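Hypothetical protein (Nostoc punctiforme, PDB 2INB) is of unknown function but, as an XisH family member with a PDDEXK nuclease-like fold, probably takes part in site-specific recombination of nitrogen-fixation genes. Local coordinates at residues Tyr97-Leu102 with Lys124-Asp129. Numbering follows the deposited sequence.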
loop_
_atom_site.group_PDB
_atom_site.type_symbol
_atom_site.label_atom_id
_atom_site.label_comp_id
_atom_site.label_asym_id
_atom_site.label_seq_id
_atom_site.Cartn_x
_atom_site.Cartn_y
_atom_site.Cartn_z
ATOM N N TYR A 97 -3.640 -9.146 10.988
ATOM C CA TYR A 97 -2.372 -9.756 10.636
ATOM C C TYR A 97 -2.280 -9.940 9.101
ATOM O O TYR A 97 -3.246 -10.271 8.428
ATOM C CB TYR A 97 -2.273 -11.166 11.270
ATOM C CG TYR A 97 -2.216 -11.107 12.763
ATOM C CD1 TYR A 97 -3.391 -11.036 13.524
ATOM C CD2 TYR A 97 -0.982 -11.077 13.447
ATOM C CE1 TYR A 97 -3.338 -10.909 14.909
ATOM C CE2 TYR A 97 -0.941 -10.989 14.837
ATOM C CZ TYR A 97 -2.132 -10.906 15.563
ATOM O OH TYR A 97 -2.066 -10.799 16.948
ATOM N N LEU A 98 -1.078 -9.740 8.586
ATOM C CA LEU A 98 -0.692 -10.103 7.233
ATOM C C LEU A 98 -0.135 -11.506 7.232
ATOM O O LEU A 98 0.852 -11.785 7.914
ATOM C CB LEU A 98 0.401 -9.157 6.727
ATOM C CG LEU A 98 1.023 -9.438 5.349
ATOM C CD1 LEU A 98 -0.025 -9.498 4.221
ATOM C CD2 LEU A 98 2.195 -8.496 5.027
ATOM N N ALA A 99 -0.814 -12.402 6.531
ATOM C CA ALA A 99 -0.353 -13.794 6.450
ATOM C C ALA A 99 0.561 -14.014 5.238
ATOM O O ALA A 99 0.171 -13.676 4.135
ATOM C CB ALA A 99 -1.535 -14.743 6.390
ATOM N N VAL A 100 1.762 -14.547 5.468
ATOM C CA VAL A 100 2.636 -14.839 4.366
ATOM C C VAL A 100 3.293 -16.212 4.535
ATOM O O VAL A 100 3.526 -16.663 5.681
ATOM C CB VAL A 100 3.703 -13.793 4.078
ATOM C CG1 VAL A 100 3.108 -12.336 4.107
ATOM C CG2 VAL A 100 4.868 -13.896 5.036
ATOM N N PRO A 101 3.586 -16.880 3.407
ATOM C CA PRO A 101 4.241 -18.193 3.478
ATOM C C PRO A 101 5.628 -18.145 4.098
ATOM O O PRO A 101 6.354 -17.139 3.964
ATOM C CB PRO A 101 4.314 -18.618 2.010
ATOM C CG PRO A 101 3.296 -17.843 1.302
ATOM C CD PRO A 101 3.328 -16.524 2.004
ATOM N N LEU A 102 6.003 -19.237 4.754
ATOM C CA LEU A 102 7.306 -19.379 5.370
ATOM C C LEU A 102 8.428 -19.133 4.355
ATOM O O LEU A 102 9.413 -18.465 4.683
ATOM C CB LEU A 102 7.475 -20.782 6.007
ATOM C CG LEU A 102 8.783 -20.995 6.768
ATOM C CD1 LEU A 102 9.129 -19.995 7.845
ATOM C CD2 LEU A 102 8.745 -22.436 7.357
ATOM N N LYS A 124 1.829 -6.554 11.722
ATOM C CA LYS A 124 1.765 -7.828 12.415
ATOM C C LYS A 124 1.623 -8.921 11.363
ATOM O O LYS A 124 0.892 -8.721 10.373
ATOM C CB LYS A 124 0.581 -7.815 13.374
ATOM C CG LYS A 124 0.632 -6.738 14.435
ATOM C CD LYS A 124 -0.553 -6.862 15.383
ATOM C CE LYS A 124 -0.671 -5.691 16.296
ATOM N NZ LYS A 124 0.480 -5.558 17.207
HETATM N N MSE A 125 2.276 -10.061 11.569
HETATM C CA MSE A 125 2.248 -11.100 10.536
HETATM C C MSE A 125 1.904 -12.490 11.093
HETATM O O MSE A 125 2.132 -12.793 12.269
HETATM C CB MSE A 125 3.568 -11.138 9.765
HETATM C CG MSE A 125 3.824 -9.861 8.985
HETATM SE SE MSE A 125 5.561 -9.921 8.056
HETATM C CE MSE A 125 6.602 -9.878 9.715
ATOM N N LEU A 126 1.315 -13.297 10.227
ATOM C CA LEU A 126 1.063 -14.704 10.483
ATOM C C LEU A 126 1.926 -15.462 9.482
ATOM O O LEU A 126 1.690 -15.365 8.281
ATOM C CB LEU A 126 -0.421 -14.986 10.322
ATOM C CG LEU A 126 -0.914 -16.409 10.588
ATOM C CD1 LEU A 126 -0.460 -16.835 11.994
ATOM C CD2 LEU A 126 -2.425 -16.504 10.408
ATOM N N ILE A 127 2.958 -16.153 9.961
ATOM C CA ILE A 127 3.798 -16.909 9.066
ATOM C C ILE A 127 3.292 -18.346 9.031
ATOM O O ILE A 127 3.253 -19.026 10.081
ATOM C CB ILE A 127 5.259 -16.890 9.479
ATOM C CG1 ILE A 127 5.715 -15.451 9.795
ATOM C CG2 ILE A 127 6.108 -17.527 8.370
ATOM C CD1 ILE A 127 5.455 -14.452 8.691
ATOM N N TYR A 128 2.928 -18.807 7.834
ATOM C CA TYR A 128 2.331 -20.158 7.669
ATOM C C TYR A 128 3.175 -21.019 6.734
ATOM O O TYR A 128 3.732 -20.538 5.756
ATOM C CB TYR A 128 0.896 -20.096 7.170
ATOM C CG TYR A 128 0.654 -19.482 5.787
ATOM C CD1 TYR A 128 0.516 -18.088 5.632
ATOM C CD2 TYR A 128 0.456 -20.266 4.642
ATOM C CE1 TYR A 128 0.278 -17.530 4.391
ATOM C CE2 TYR A 128 0.200 -19.696 3.409
ATOM C CZ TYR A 128 0.099 -18.351 3.271
ATOM O OH TYR A 128 -0.198 -17.851 2.028
ATOM N N ASP A 129 3.225 -22.297 7.051
ATOM C CA ASP A 129 3.920 -23.247 6.215
ATOM C C ASP A 129 2.919 -23.848 5.261
ATOM O O ASP A 129 1.925 -24.400 5.685
ATOM C CB ASP A 129 4.595 -24.319 7.074
ATOM C CG ASP A 129 5.367 -25.302 6.243
ATOM O OD1 ASP A 129 4.791 -26.284 5.777
ATOM O OD2 ASP A 129 6.560 -25.053 5.973
#
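Y97 lays CD2 3.6 Å from CB of K124 where segments 97-102 and 124-129 lie on neighbouring parallel strands in the central mixed sheet of this PDDEXK-clan fold. The ring also meets W138 edge-to-face, while K124 NZ turns off to a salt bridge with the terminal carboxylate of N140. L98 is gripped through its backbone: its N donates to K124 O at 2.8 Å, nearly straight at 172°, and its O accepts from L126 N. The CB atoms of A99 and L126 lie 4.1 Å apart, on the face where L126 and Y128 touch helix 7-18. V100 N bonds to L126 O and V100 O receives Y128 N, while on the other face V100 CG2 packs 3.7 Å from I127 CD1. Y128 has CG between its backbone N and carbonyl carbon (chi1 63°), which brings the ring against the V100-P101 peptide; P101 CA sits over one ring face, 4.1 Å from the centroid, in a CH-pi contact, and Y128 OH hydrogen-bonds to K61 O. With a valine here, P101 CA would probably lose its CH-pi partner, K61 O its hydroxyl mate, and a gap would probably open beside the V100-P101 backbone. P101 is the N-cap of helix 102-106, and L102, the first residue of that helix, still reaches the second strand: its N bonds to Y128 O, and its CD1 meets I127 CG2 at 3.9 Å.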